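Local coordinates for DUF1818 domain-containing protein (PDB 2IT9) that is of unknown function but may bind DNA, and folds as two antiparallel four-stranded sheets with two helices, at residues A[10-15]-A[116-121]; A[23-28]-A[102-107]; A[43-48]-A[68-73]; A[75-80]-A[88-93]. One frame throughout, in Å; residues are numbered along the deposited sequence.

Contact 1: A[10-15]-A[116-121]; sequences WRIIFD and NAMRSM
W10 brings the six-membered ring of its indole up to A117: CZ3 comes within 3.5 Å of A117 CB, and CH2 is equally near. The methyl meets the ring obliquely. With W10 CG lodged between its own backbone N and carbonyl carbon (chi1 68°), the indole is swung over toward the helix, where V110, N113 and V114 also touch it. I12 is the buried centre of the contact and uses both of its branches. Its CD1 reaches past A117 to M118 CG at 3.9 Å, the two side chains crossing at about a right angle, while its CG2 is 3.7 Å from the selenium SE of M121. M121, a selenomethionine, is bent at both chi2 and chi3, which folds its end back onto the strand. F14 joins more loosely, its CB 4.3 Å from M121 CE, and its ring leads away from the helix. No hydrogen bond crosses; the union is wholly apolar. The axes of strand 10-15 and helix 116-120 run 9.6 Å apart at an angle of 17°, nearly parallel. This is the helix-on-sheet packing of an alpha+beta fold, helix 110-120 covering the face of the N-terminal antiparallel sheet that carries W10, I12 and F14.

Contact 2: A[23-28]-A[102-107]; sequences TLIGGE and AEVYWP
The indole of W106 is the flat group on which this contact turns. At its edge, almost in the ring plane, NE1 donates a hydrogen bond to G26 O at 3.0 Å with an N-H...O angle of 158°. The donor stands above the carbonyl plane of G26, 46° out of it, so the bond is fairly straight at the nitrogen but off the lone pairs at the oxygen. I25 and G27 approach the ring obliquely. I25 crosses W106 at about a right angle and brings two atoms up to the six-membered ring, CB 4.1 Å from W106 CZ2 and CD1 4.0 Å from W106 CH2; G27 CA is 3.8 Å from W106 NE1. The same I25 CD1 brushes V104 CG2 at 4.5 Å. The bond thus ties a buried indole nitrogen to the backbone carbonyl of G26. Strands 23-26 and 102-106 belong to different antiparallel sheets, and their axes diverge by 56°. W30 meets the W106 ring and bonds to Y105 O, W10 and L90 also pack on W106, and W39 and L42 of helix 36-56 cover I25; residues 102-104 pair with a strand of the second subunit.

Contact 3: A[43-48]-A[68-73]; sequences VEVVME and LELERR
L70 and V45 form the buried part of this contact: CD2 of L70 lies 3.8 Å from the backbone O of V45 and 4.0 Å from V45 CG1. The leucine has CG anti to its backbone N (chi1 170°), which carries CD2 to the helix. V45 is buried and spends its second methyl on R72, the next residue of the strand whose CB faces the helix: V45 CG2 is 3.8 Å from R72 CB, the two side chains sliding past each other in opposite directions. The solvent border is built differently, from charged chains. The extended side chain of exposed E48 crosses L70 at about a right angle and still lies close, its CD 3.6 Å from L70 CD2, so that a carboxylate shields part of the leucine. R72 is bent at chi2 and chi3 and turns back to the helix; in the conformer described, one of two modelled, NH1 makes a salt bridge to E44 OE1, 3.3 Å with an N-H...O angle of 167°. The oxygen sits at the edge of the guanidinium, close to its plane, although the carboxylate plane is turned 43° from it. Segment 43-48 runs roughly antiparallel to strand residues 68-72, the outermost strand of its sheet within this chain, with L49 and I41 of helix 36-56 touching L70 and R72, A77 of strand 75-82 under V45, and helix 110-120 against V46 on the far side.

Contact 4: A[75-80]-A[88-93]; sequences WLAILN and LRLILS
L76 and I91, and likewise I78 and R89, are the hydrogen-bonded pairs that join the strands. L76 N gives a bond to I91 O at 2.9 Å and L76 O accepts one from I91 N at 2.8 Å; I78 and R89 exchange the same two bonds, of which R89 N to I78 O is nearly straight at 174°. The non-hydrogen-bonded pair A77 with L90 lies between them, and W75 with L92 and L79 with L88 flank them; these pairs add close CA-H...O contacts, such as A77 CA to R89 O at 3.4 Å. The axes of segments 75-80 and 88-92 approach to 4.7 Å, nearly antiparallel, and belong to the hairpin of strands 75-82 and 85-92, the central pair of the C-terminal four-stranded antiparallel sheet. Most of the apolar packing is on the face that carries W75, A77, L79, L88, L90 and L92. Here L92 CD1 sits over the centre of the W75 six-membered ring, 3.7 Å from the centroid and 11° off its normal, a CH-pi contact. With CG of W75 beside its backbone N (chi1 -66°), the indole leans across to the neighbouring strand, and CZ3 also comes 3.9 Å from L90 CB, while NE1 donates a hydrogen bond to E38 O of helix 36-56. A77 CB and L90 CD2 are tightly packed at 3.4 Å. On the other face, L76 CB and I91 CB are 4.3 Å apart. Polar ends appear here too: R89 NH2 forms a salt bridge with E103, and R89 NE is hydrogen-bonded to a triethylene glycol molecule, probably from crystallisation.

Overall arrangement
Contact 1 encloses the others along the chain; contacts 3 and 4, which follow one another, lie within the loop closed by contact 2. Contact 1 belongs to the N-terminal antiparallel sheet of strands 2-7 to 30-34, contacts 3 and 4 to the C-terminal sheet of strands 65-72 to 102-106, and contact 2 bridges the two. Centres of contacts 3 and 4 are about 8 Å apart, those of contacts 2 and 4 about 10 Å, whereas contacts 1 and 4 stand about 18 Å apart across the chain's centre. M118 and R119 of helix 110-120 pack on V46 and M47 of helix 36-56, linking contact 1 to contact 3. Strand 102-106 of contact 2 also pairs with a strand of the second subunit, extending the sheet across the dimer interface.

Contact 1: A[10-15]-A[116-121]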
loop_
_atom_site.group_PDB
_atom_site.type_symbol
_atom_site.label_atom_id
_atom_site.label_comp_id
_atom_site.label_asym_id
_atom_site.label_seq_id
_atom_site.Cartn_x
_atom_site.Cartn_y
_atom_site.Cartn_z
ATOM N N TRP A 10 7.016 -6.126 -7.187
ATOM C CA TRP A 10 7.702 -5.572 -6.043
ATOM C C TRP A 10 8.878 -4.612 -6.359
ATOM O O TRP A 10 9.508 -4.649 -7.407
ATOM C CB TRP A 10 8.286 -6.737 -5.203
ATOM C CG TRP A 10 9.398 -7.459 -5.926
ATOM C CD1 TRP A 10 9.287 -8.446 -6.844
ATOM C CD2 TRP A 10 10.782 -7.194 -5.792
ATOM N NE1 TRP A 10 10.519 -8.827 -7.286
ATOM C CE2 TRP A 10 11.463 -8.050 -6.685
ATOM C CE3 TRP A 10 11.519 -6.315 -5.003
ATOM C CZ2 TRP A 10 12.839 -8.072 -6.790
ATOM C CZ3 TRP A 10 12.911 -6.318 -5.154
ATOM C CH2 TRP A 10 13.536 -7.192 -5.999
ATOM N N ARG A 11 9.191 -3.823 -5.343
ATOM C CA ARG A 11 10.359 -2.979 -5.360
ATOM C C ARG A 11 10.786 -2.585 -3.931
ATOM O O ARG A 11 9.957 -2.552 -2.980
ATOM C CB ARG A 11 10.143 -1.743 -6.242
ATOM C CG ARG A 11 9.071 -0.822 -5.690
ATOM C CD ARG A 11 8.818 0.319 -6.651
ATOM N NE ARG A 11 7.547 0.958 -6.280
ATOM C CZ ARG A 11 7.302 2.259 -6.408
ATOM N NH1 ARG A 11 8.253 3.109 -6.819
ATOM N NH2 ARG A 11 6.112 2.731 -6.081
ATOM N N ILE A 12 12.066 -2.263 -3.795
ATOM C CA ILE A 12 12.673 -1.757 -2.580
ATOM C C ILE A 12 13.630 -0.652 -3.012
ATOM O O ILE A 12 14.401 -0.859 -3.931
ATOM C CB ILE A 12 13.470 -2.810 -1.842
ATOM C CG1 ILE A 12 12.594 -4.022 -1.554
ATOM C CG2 ILE A 12 14.045 -2.259 -0.571
ATOM C CD1 ILE A 12 13.323 -5.013 -0.737
ATOM N N ILE A 13 13.559 0.510 -2.364
ATOM C CA ILE A 13 14.384 1.624 -2.745
ATOM C C ILE A 13 14.983 2.294 -1.520
ATOM O O ILE A 13 14.275 2.525 -0.548
ATOM C CB ILE A 13 13.617 2.745 -3.566
ATOM C CG1 ILE A 13 12.790 2.157 -4.705
ATOM C CG2 ILE A 13 14.669 3.871 -4.036
ATOM C CD1 ILE A 13 11.937 3.112 -5.445
ATOM N N PHE A 14 16.285 2.534 -1.557
ATOM C CA PHE A 14 16.944 3.295 -0.500
ATOM C C PHE A 14 17.423 4.606 -1.123
ATOM O O PHE A 14 18.062 4.604 -2.197
ATOM C CB PHE A 14 18.125 2.545 0.097
ATOM C CG PHE A 14 18.921 3.369 1.068
ATOM C CD1 PHE A 14 18.364 3.736 2.294
ATOM C CD2 PHE A 14 20.222 3.774 0.783
ATOM C CE1 PHE A 14 19.087 4.502 3.197
ATOM C CE2 PHE A 14 20.942 4.531 1.689
ATOM C CZ PHE A 14 20.368 4.887 2.903
ATOM N N ASP A 15 17.126 5.719 -0.453
ATOM C CA ASP A 15 17.503 7.054 -0.896
ATOM C C ASP A 15 18.327 7.693 0.235
ATOM O O ASP A 15 17.779 8.112 1.256
ATOM C CB ASP A 15 16.263 7.869 -1.236
ATOM C CG ASP A 15 16.595 9.269 -1.702
ATOM O OD1 ASP A 15 17.771 9.689 -1.685
ATOM O OD2 ASP A 15 15.660 9.969 -2.127
ATOM N N ASN A 116 15.084 -12.224 -1.273
ATOM C CA ASN A 116 16.394 -12.182 -1.884
ATOM C C ASN A 116 16.956 -10.757 -1.958
ATOM O O ASN A 116 18.162 -10.555 -1.703
ATOM C CB ASN A 116 16.351 -12.852 -3.265
ATOM C CG ASN A 116 16.178 -14.384 -3.176
ATOM O OD1 ASN A 116 16.422 -15.002 -2.125
ATOM N ND2 ASN A 116 15.796 -15.002 -4.298
ATOM N N ALA A 117 16.096 -9.786 -2.298
ATOM C CA ALA A 117 16.505 -8.363 -2.376
ATOM C C ALA A 117 16.853 -7.836 -0.995
ATOM O O ALA A 117 17.804 -7.101 -0.852
ATOM C CB ALA A 117 15.397 -7.501 -3.000
HETATM N N MSE A 118 16.060 -8.176 0.021
HETATM C CA MSE A 118 16.327 -7.740 1.388
HETATM C C MSE A 118 17.657 -8.218 1.852
HETATM O O MSE A 118 18.405 -7.447 2.458
HETATM C CB MSE A 118 15.256 -8.262 2.353
HETATM C CG MSE A 118 13.970 -7.576 2.180
HETATM SE SE MSE A 118 12.644 -8.283 3.419
HETATM C CE MSE A 118 11.297 -6.993 3.130
ATOM N N ARG A 119 17.959 -9.486 1.586
ATOM C CA ARG A 119 19.232 -10.059 1.998
ATOM C C ARG A 119 20.467 -9.438 1.331
ATOM O O ARG A 119 21.551 -9.466 1.909
ATOM C CB ARG A 119 19.264 -11.555 1.689
ATOM C CG ARG A 119 18.351 -12.425 2.507
ATOM C CD ARG A 119 18.743 -13.920 2.342
ATOM N NE ARG A 119 17.962 -14.784 3.238
ATOM C CZ ARG A 119 17.012 -15.660 2.883
ATOM N NH1 ARG A 119 16.701 -15.876 1.602
ATOM N NH2 ARG A 119 16.388 -16.372 3.834
ATOM N N SER A 120 20.318 -8.909 0.121
ATOM C CA SER A 120 21.442 -8.386 -0.631
ATOM C C SER A 120 21.478 -6.880 -0.846
ATOM O O SER A 120 22.258 -6.429 -1.679
ATOM C CB SER A 120 21.424 -9.034 -2.012
ATOM O OG SER A 120 20.264 -8.627 -2.716
HETATM N N MSE A 121 20.687 -6.084 -0.124
HETATM C CA MSE A 121 20.633 -4.627 -0.431
HETATM C C MSE A 121 22.001 -3.873 -0.621
HETATM O O MSE A 121 22.147 -3.004 -1.508
HETATM C CB MSE A 121 19.744 -3.888 0.555
HETATM C CG MSE A 121 18.274 -4.026 0.325
HETATM SE SE MSE A 121 17.481 -3.425 -1.425
HETATM C CE MSE A 121 17.684 -1.451 -1.502
#

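Contact 2: A[23-28]-A[102-107]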
loop_
_atom_site.group_PDB
_atom_site.type_symbol
_atom_site.label_atom_id
_atom_site.label_comp_id
_atom_site.label_asym_id
_atom_site.label_seq_id
_atom_site.Cartn_x
_atom_site.Cartn_y
_atom_site.Cartn_z
ATOM N N THR A 23 13.809 4.615 3.179
ATOM C CA THR A 23 13.508 3.360 2.429
ATOM C C THR A 23 12.084 3.315 1.928
ATOM O O THR A 23 11.177 3.840 2.575
ATOM C CB THR A 23 13.786 2.117 3.318
ATOM O OG1 THR A 23 15.172 2.092 3.636
ATOM C CG2 THR A 23 13.435 0.828 2.633
ATOM N N LEU A 24 11.897 2.780 0.734
ATOM C CA LEU A 24 10.561 2.529 0.232
ATOM C C LEU A 24 10.432 1.040 -0.056
ATOM O O LEU A 24 11.323 0.438 -0.626
ATOM C CB LEU A 24 10.304 3.370 -1.001
ATOM C CG LEU A 24 9.047 3.055 -1.820
ATOM C CD1 LEU A 24 8.620 4.278 -2.587
ATOM C CD2 LEU A 24 9.205 1.859 -2.752
ATOM N N ILE A 25 9.302 0.460 0.326
ATOM C CA ILE A 25 8.954 -0.898 -0.085
ATOM C C ILE A 25 7.683 -0.798 -0.905
ATOM O O ILE A 25 6.799 0.056 -0.627
ATOM C CB ILE A 25 8.820 -1.892 1.090
ATOM C CG1 ILE A 25 7.799 -1.412 2.110
ATOM C CG2 ILE A 25 10.178 -2.127 1.747
ATOM C CD1 ILE A 25 7.318 -2.473 3.111
ATOM N N GLY A 26 7.613 -1.604 -1.959
ATOM C CA GLY A 26 6.472 -1.616 -2.841
ATOM C C GLY A 26 5.959 -2.963 -3.321
ATOM O O GLY A 26 6.738 -3.876 -3.496
ATOM N N GLY A 27 4.628 -3.054 -3.490
ATOM C CA GLY A 27 3.935 -4.166 -4.115
ATOM C C GLY A 27 3.394 -3.701 -5.474
ATOM O O GLY A 27 3.787 -2.656 -6.005
ATOM N N GLU A 28 2.485 -4.451 -6.071
ATOM C CA GLU A 28 1.971 -4.041 -7.378
ATOM C C GLU A 28 1.154 -2.745 -7.307
ATOM O O GLU A 28 1.256 -1.890 -8.188
ATOM C CB GLU A 28 1.068 -5.110 -7.954
ATOM C CG GLU A 28 0.707 -4.849 -9.399
ATOM C CD GLU A 28 -0.168 -5.908 -9.994
ATOM O OE1 GLU A 28 -0.921 -6.558 -9.240
ATOM O OE2 GLU A 28 -0.127 -6.057 -11.240
ATOM N N ALA A 102 0.071 1.403 8.612
ATOM C CA ALA A 102 -0.196 0.844 7.295
ATOM C C ALA A 102 -0.311 -0.680 7.348
ATOM O O ALA A 102 0.082 -1.318 8.329
ATOM C CB ALA A 102 0.906 1.238 6.328
ATOM N N GLU A 103 -0.844 -1.243 6.273
ATOM C CA GLU A 103 -0.907 -2.671 6.095
ATOM C C GLU A 103 -0.618 -2.905 4.624
ATOM O O GLU A 103 -1.141 -2.218 3.753
ATOM C CB GLU A 103 -2.295 -3.203 6.460
ATOM C CG GLU A 103 -2.815 -2.774 7.802
ATOM C CD GLU A 103 -4.215 -3.331 8.076
ATOM O OE1 GLU A 103 -4.733 -4.048 7.188
ATOM O OE2 GLU A 103 -4.786 -3.045 9.154
ATOM N N VAL A 104 0.254 -3.859 4.329
ATOM C CA VAL A 104 0.633 -4.162 2.970
ATOM C C VAL A 104 0.749 -5.671 2.792
ATOM O O VAL A 104 0.806 -6.426 3.789
ATOM C CB VAL A 104 1.923 -3.437 2.555
ATOM C CG1 VAL A 104 1.765 -1.917 2.673
ATOM C CG2 VAL A 104 3.103 -3.885 3.398
ATOM N N TYR A 105 0.864 -6.088 1.532
ATOM C CA TYR A 105 0.829 -7.534 1.206
ATOM C C TYR A 105 1.592 -7.869 -0.057
ATOM O O TYR A 105 1.513 -7.120 -1.058
ATOM C CB TYR A 105 -0.618 -7.964 1.079
ATOM C CG TYR A 105 -0.865 -9.335 0.491
ATOM C CD1 TYR A 105 -0.959 -10.454 1.327
ATOM C CD2 TYR A 105 -1.054 -9.505 -0.867
ATOM C CE1 TYR A 105 -1.243 -11.728 0.802
ATOM C CE2 TYR A 105 -1.331 -10.782 -1.404
ATOM C CZ TYR A 105 -1.412 -11.875 -0.548
ATOM O OH TYR A 105 -1.684 -13.144 -1.040
ATOM N N TRP A 106 2.371 -8.961 -0.002
ATOM C CA TRP A 106 3.038 -9.533 -1.183
ATOM C C TRP A 106 2.518 -10.955 -1.369
ATOM O O TRP A 106 2.398 -11.704 -0.383
ATOM C CB TRP A 106 4.556 -9.607 -1.065
ATOM C CG TRP A 106 5.274 -8.293 -1.203
ATOM C CD1 TRP A 106 5.333 -7.520 -2.324
ATOM C CD2 TRP A 106 6.119 -7.661 -0.229
ATOM N NE1 TRP A 106 6.148 -6.431 -2.103
ATOM C CE2 TRP A 106 6.625 -6.478 -0.817
ATOM C CE3 TRP A 106 6.484 -7.971 1.085
ATOM C CZ2 TRP A 106 7.488 -5.615 -0.133
ATOM C CZ3 TRP A 106 7.328 -7.115 1.768
ATOM C CH2 TRP A 106 7.841 -5.966 1.165
ATOM N N PRO A 107 2.181 -11.326 -2.608
ATOM C CA PRO A 107 1.649 -12.649 -2.870
ATOM C C PRO A 107 2.761 -13.702 -3.029
ATOM O O PRO A 107 3.967 -13.369 -3.033
ATOM C CB PRO A 107 0.886 -12.441 -4.172
ATOM C CG PRO A 107 1.741 -11.463 -4.904
ATOM C CD PRO A 107 2.211 -10.512 -3.834
#

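Contact 3: A[43-48]-A[68-73]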
loop_
_atom_site.group_PDB
_atom_site.type_symbol
_atom_site.label_atom_id
_atom_site.label_comp_id
_atom_site.label_asym_id
_atom_site.label_seq_id
_atom_site.Cartn_x
_atom_site.Cartn_y
_atom_site.Cartn_z
ATOM N N VAL A 43 13.325 -6.423 8.145
ATOM C CA VAL A 43 14.185 -7.444 7.572
ATOM C C VAL A 43 14.433 -8.602 8.546
ATOM O O VAL A 43 14.395 -9.766 8.149
ATOM C CB VAL A 43 15.494 -6.862 7.022
ATOM C CG1 VAL A 43 16.358 -8.004 6.465
ATOM C CG2 VAL A 43 15.219 -5.830 5.901
ATOM N N GLU A 44 14.639 -8.287 9.818
ATOM C CA GLU A 44 14.841 -9.315 10.805
ATOM C C GLU A 44 13.591 -10.209 10.973
ATOM O O GLU A 44 13.706 -11.429 11.128
ATOM C CB GLU A 44 15.219 -8.667 12.120
ATOM C CG GLU A 44 16.638 -8.058 12.067
ATOM C CD GLU A 44 17.004 -7.268 13.295
ATOM O OE1 GLU A 44 16.133 -7.127 14.152
ATOM O OE2 GLU A 44 18.154 -6.780 13.391
ATOM N N VAL A 45 12.410 -9.590 10.908
ATOM C CA VAL A 45 11.154 -10.325 11.054
ATOM C C VAL A 45 10.911 -11.246 9.851
ATOM O O VAL A 45 10.573 -12.424 10.002
ATOM C CB VAL A 45 10.001 -9.329 11.212
ATOM C CG1 VAL A 45 8.592 -9.955 10.875
ATOM C CG2 VAL A 45 10.043 -8.689 12.624
ATOM N N VAL A 46 11.082 -10.687 8.664
ATOM C CA VAL A 46 10.883 -11.443 7.434
ATOM C C VAL A 46 11.897 -12.584 7.358
ATOM O O VAL A 46 11.490 -13.706 7.008
ATOM C CB VAL A 46 10.888 -10.538 6.228
ATOM C CG1 VAL A 46 10.879 -11.363 4.883
ATOM C CG2 VAL A 46 9.702 -9.589 6.268
HETATM N N MSE A 47 13.170 -12.337 7.704
HETATM C CA MSE A 47 14.178 -13.395 7.638
HETATM C C MSE A 47 13.816 -14.507 8.614
HETATM O O MSE A 47 13.970 -15.698 8.311
HETATM C CB MSE A 47 15.586 -12.905 7.986
HETATM C CG MSE A 47 16.348 -11.984 6.996
HETATM SE SE MSE A 47 16.168 -12.569 5.143
HETATM C CE MSE A 47 14.652 -11.510 4.669
ATOM N N GLU A 48 13.351 -14.127 9.797
ATOM C CA GLU A 48 12.967 -15.113 10.792
ATOM C C GLU A 48 11.805 -15.966 10.309
ATOM O O GLU A 48 11.849 -17.198 10.457
ATOM C CB GLU A 48 12.597 -14.464 12.126
ATOM C CG GLU A 48 12.096 -15.487 13.078
ATOM C CD GLU A 48 11.957 -15.007 14.475
ATOM O OE1 GLU A 48 12.480 -13.916 14.799
ATOM O OE2 GLU A 48 11.327 -15.752 15.253
ATOM N N LEU A 68 2.165 -18.633 9.986
ATOM C CA LEU A 68 3.156 -18.255 10.993
ATOM C C LEU A 68 2.974 -16.780 11.211
ATOM O O LEU A 68 3.027 -16.018 10.257
ATOM C CB LEU A 68 4.586 -18.493 10.458
ATOM C CG LEU A 68 4.987 -19.920 10.066
ATOM C CD1 LEU A 68 6.360 -19.911 9.438
ATOM C CD2 LEU A 68 4.952 -20.799 11.309
ATOM N N GLU A 69 2.782 -16.368 12.456
ATOM C CA GLU A 69 2.603 -14.943 12.754
ATOM C C GLU A 69 3.706 -14.536 13.720
ATOM O O GLU A 69 3.944 -15.211 14.734
ATOM C CB GLU A 69 1.229 -14.708 13.404
ATOM C CG GLU A 69 0.960 -13.305 13.794
ATOM C CD GLU A 69 -0.383 -13.153 14.467
ATOM O OE1 GLU A 69 -1.398 -13.479 13.822
ATOM O OE2 GLU A 69 -0.415 -12.663 15.616
ATOM N N LEU A 70 4.311 -13.379 13.463
ATOM C CA LEU A 70 5.366 -12.866 14.313
ATOM C C LEU A 70 5.186 -11.366 14.471
ATOM O O LEU A 70 5.146 -10.636 13.494
ATOM C CB LEU A 70 6.736 -13.129 13.673
ATOM C CG LEU A 70 7.939 -12.437 14.324
ATOM C CD1 LEU A 70 8.104 -12.814 15.777
ATOM C CD2 LEU A 70 9.244 -12.807 13.534
ATOM N N GLU A 71 5.085 -10.935 15.706
ATOM C CA GLU A 71 5.035 -9.518 16.029
ATOM C C GLU A 71 6.255 -9.083 16.819
ATOM O O GLU A 71 6.530 -9.547 17.904
ATOM C CB GLU A 71 3.813 -9.140 16.868
ATOM C CG GLU A 71 3.816 -7.624 17.200
ATOM C CD GLU A 71 2.600 -7.108 17.966
ATOM O OE1 GLU A 71 2.155 -7.749 18.946
ATOM O OE2 GLU A 71 2.147 -5.987 17.628
ATOM N N ARG A 72 6.941 -8.114 16.265
ATOM C CA ARG A 72 8.042 -7.471 16.910
ATOM C C ARG A 72 7.749 -5.990 16.602
ATOM O O ARG A 72 7.965 -5.560 15.490
ATOM C CB ARG A 72 9.341 -7.905 16.251
ATOM C CG ARG A 72 10.527 -7.312 16.882
ATOM C CD ARG A 72 11.281 -8.300 17.747
ATOM N NE ARG A 72 12.038 -9.237 16.923
ATOM C CZ ARG A 72 13.156 -8.937 16.258
ATOM N NH1 ARG A 72 13.671 -7.703 16.266
ATOM N NH2 ARG A 72 13.753 -9.879 15.545
ATOM N N ARG A 73 7.231 -5.258 17.571
ATOM C CA ARG A 73 6.843 -3.871 17.364
ATOM C C ARG A 73 7.916 -3.094 16.646
ATOM O O ARG A 73 9.065 -3.167 17.039
ATOM C CB ARG A 73 6.486 -3.208 18.688
ATOM C CG ARG A 73 5.288 -3.853 19.367
#

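Contact 4: A[75-80]-A[88-93]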
loop_
_atom_site.group_PDB
_atom_site.type_symbol
_atom_site.label_atom_id
_atom_site.label_comp_id
_atom_site.label_asym_id
_atom_site.label_seq_id
_atom_site.Cartn_x
_atom_site.Cartn_y
_atom_site.Cartn_z
ATOM N N TRP A 75 6.110 -4.010 13.879
ATOM C CA TRP A 75 5.597 -4.877 12.864
ATOM C C TRP A 75 4.879 -6.138 13.350
ATOM O O TRP A 75 5.312 -6.765 14.288
ATOM C CB TRP A 75 6.757 -5.438 12.016
ATOM C CG TRP A 75 7.460 -4.433 11.226
ATOM C CD1 TRP A 75 8.621 -3.830 11.531
ATOM C CD2 TRP A 75 7.032 -3.898 9.959
ATOM N NE1 TRP A 75 8.976 -2.962 10.523
ATOM C CE2 TRP A 75 8.006 -2.961 9.558
ATOM C CE3 TRP A 75 5.909 -4.104 9.135
ATOM C CZ2 TRP A 75 7.930 -2.257 8.340
ATOM C CZ3 TRP A 75 5.829 -3.404 7.932
ATOM C CH2 TRP A 75 6.833 -2.475 7.550
ATOM N N LEU A 76 3.817 -6.480 12.658
ATOM C CA LEU A 76 3.137 -7.751 12.841
ATOM C C LEU A 76 3.083 -8.370 11.447
ATOM O O LEU A 76 2.538 -7.803 10.474
ATOM C CB LEU A 76 1.772 -7.598 13.524
ATOM C CG LEU A 76 1.198 -8.935 13.985
ATOM C CD1 LEU A 76 0.174 -8.760 15.134
ATOM C CD2 LEU A 76 0.624 -9.721 12.833
ATOM N N ALA A 77 3.728 -9.520 11.304
ATOM C CA ALA A 77 3.786 -10.150 10.015
ATOM C C ALA A 77 3.126 -11.500 10.017
ATOM O O ALA A 77 3.322 -12.245 10.945
ATOM C CB ALA A 77 5.250 -10.298 9.611
ATOM N N ILE A 78 2.389 -11.804 8.954
ATOM C CA ILE A 78 1.660 -13.068 8.839
ATOM C C ILE A 78 2.034 -13.741 7.549
ATOM O O ILE A 78 1.784 -13.205 6.443
ATOM C CB ILE A 78 0.144 -12.832 8.922
ATOM C CG1 ILE A 78 -0.223 -12.076 10.231
ATOM C CG2 ILE A 78 -0.620 -14.155 8.846
ATOM C CD1 ILE A 78 -1.492 -11.346 10.122
ATOM N N LEU A 79 2.626 -14.918 7.678
ATOM C CA LEU A 79 3.027 -15.712 6.550
ATOM C C LEU A 79 2.024 -16.851 6.431
ATOM O O LEU A 79 1.716 -17.537 7.422
ATOM C CB LEU A 79 4.435 -16.272 6.765
ATOM C CG LEU A 79 4.989 -17.218 5.710
ATOM C CD1 LEU A 79 6.514 -17.201 5.737
ATOM C CD2 LEU A 79 4.442 -18.631 5.833
ATOM N N ASN A 80 1.513 -17.040 5.235
ATOM C CA ASN A 80 0.608 -18.149 4.904
ATOM C C ASN A 80 1.199 -18.921 3.721
ATOM O O ASN A 80 1.523 -18.331 2.676
ATOM C CB ASN A 80 -0.769 -17.646 4.501
ATOM C CG ASN A 80 -1.686 -17.451 5.679
ATOM O OD1 ASN A 80 -2.264 -18.415 6.193
ATOM N ND2 ASN A 80 -1.881 -16.200 6.075
ATOM N N LEU A 88 2.694 -12.967 2.226
ATOM C CA LEU A 88 3.061 -12.226 3.415
ATOM C C LEU A 88 2.236 -10.970 3.582
ATOM O O LEU A 88 2.183 -10.131 2.666
ATOM C CB LEU A 88 4.547 -11.833 3.361
ATOM C CG LEU A 88 5.112 -11.106 4.606
ATOM C CD1 LEU A 88 5.163 -12.040 5.770
ATOM C CD2 LEU A 88 6.474 -10.572 4.287
ATOM N N ARG A 89 1.585 -10.873 4.743
ATOM C CA ARG A 89 0.802 -9.707 5.126
ATOM C C ARG A 89 1.569 -9.014 6.241
ATOM O O ARG A 89 2.018 -9.669 7.178
ATOM C CB ARG A 89 -0.574 -10.113 5.603
ATOM C CG ARG A 89 -1.437 -8.929 5.914
ATOM C CD ARG A 89 -2.821 -9.337 6.365
ATOM N NE ARG A 89 -3.604 -8.155 6.729
ATOM C CZ ARG A 89 -4.595 -8.163 7.615
ATOM N NH1 ARG A 89 -4.928 -9.275 8.265
ATOM N NH2 ARG A 89 -5.247 -7.039 7.881
ATOM N N LEU A 90 1.756 -7.705 6.103
ATOM C CA LEU A 90 2.498 -6.918 7.073
ATOM C C LEU A 90 1.593 -5.806 7.628
ATOM O O LEU A 90 0.917 -5.119 6.859
ATOM C CB LEU A 90 3.694 -6.256 6.457
ATOM C CG LEU A 90 4.770 -7.231 5.985
ATOM C CD1 LEU A 90 5.791 -6.437 5.227
ATOM C CD2 LEU A 90 5.416 -7.912 7.175
ATOM N N ILE A 91 1.579 -5.686 8.940
ATOM C CA ILE A 91 0.866 -4.609 9.626
ATOM C C ILE A 91 1.888 -3.775 10.378
ATOM O O ILE A 91 2.541 -4.275 11.320
ATOM C CB ILE A 91 -0.164 -5.151 10.611
ATOM C CG1 ILE A 91 -1.015 -6.253 9.981
ATOM C CG2 ILE A 91 -0.991 -4.014 11.229
ATOM C CD1 ILE A 91 -1.754 -5.868 8.817
ATOM N N LEU A 92 1.960 -2.498 10.007
ATOM C CA LEU A 92 2.876 -1.546 10.604
ATOM C C LEU A 92 2.096 -0.624 11.520
ATOM O O LEU A 92 1.233 0.132 11.078
ATOM C CB LEU A 92 3.544 -0.755 9.487
ATOM C CG LEU A 92 4.580 0.270 9.936
ATOM C CD1 LEU A 92 5.688 -0.349 10.807
ATOM C CD2 LEU A 92 5.164 0.939 8.700
ATOM N N SER A 93 2.401 -0.651 12.806
ATOM C CA SER A 93 1.599 0.120 13.736
ATOM C C SER A 93 2.047 1.524 13.817
ATOM O O SER A 93 3.196 1.862 13.523
ATOM C CB SER A 93 1.577 -0.518 15.106
ATOM O OG SER A 93 0.754 -1.649 15.023
#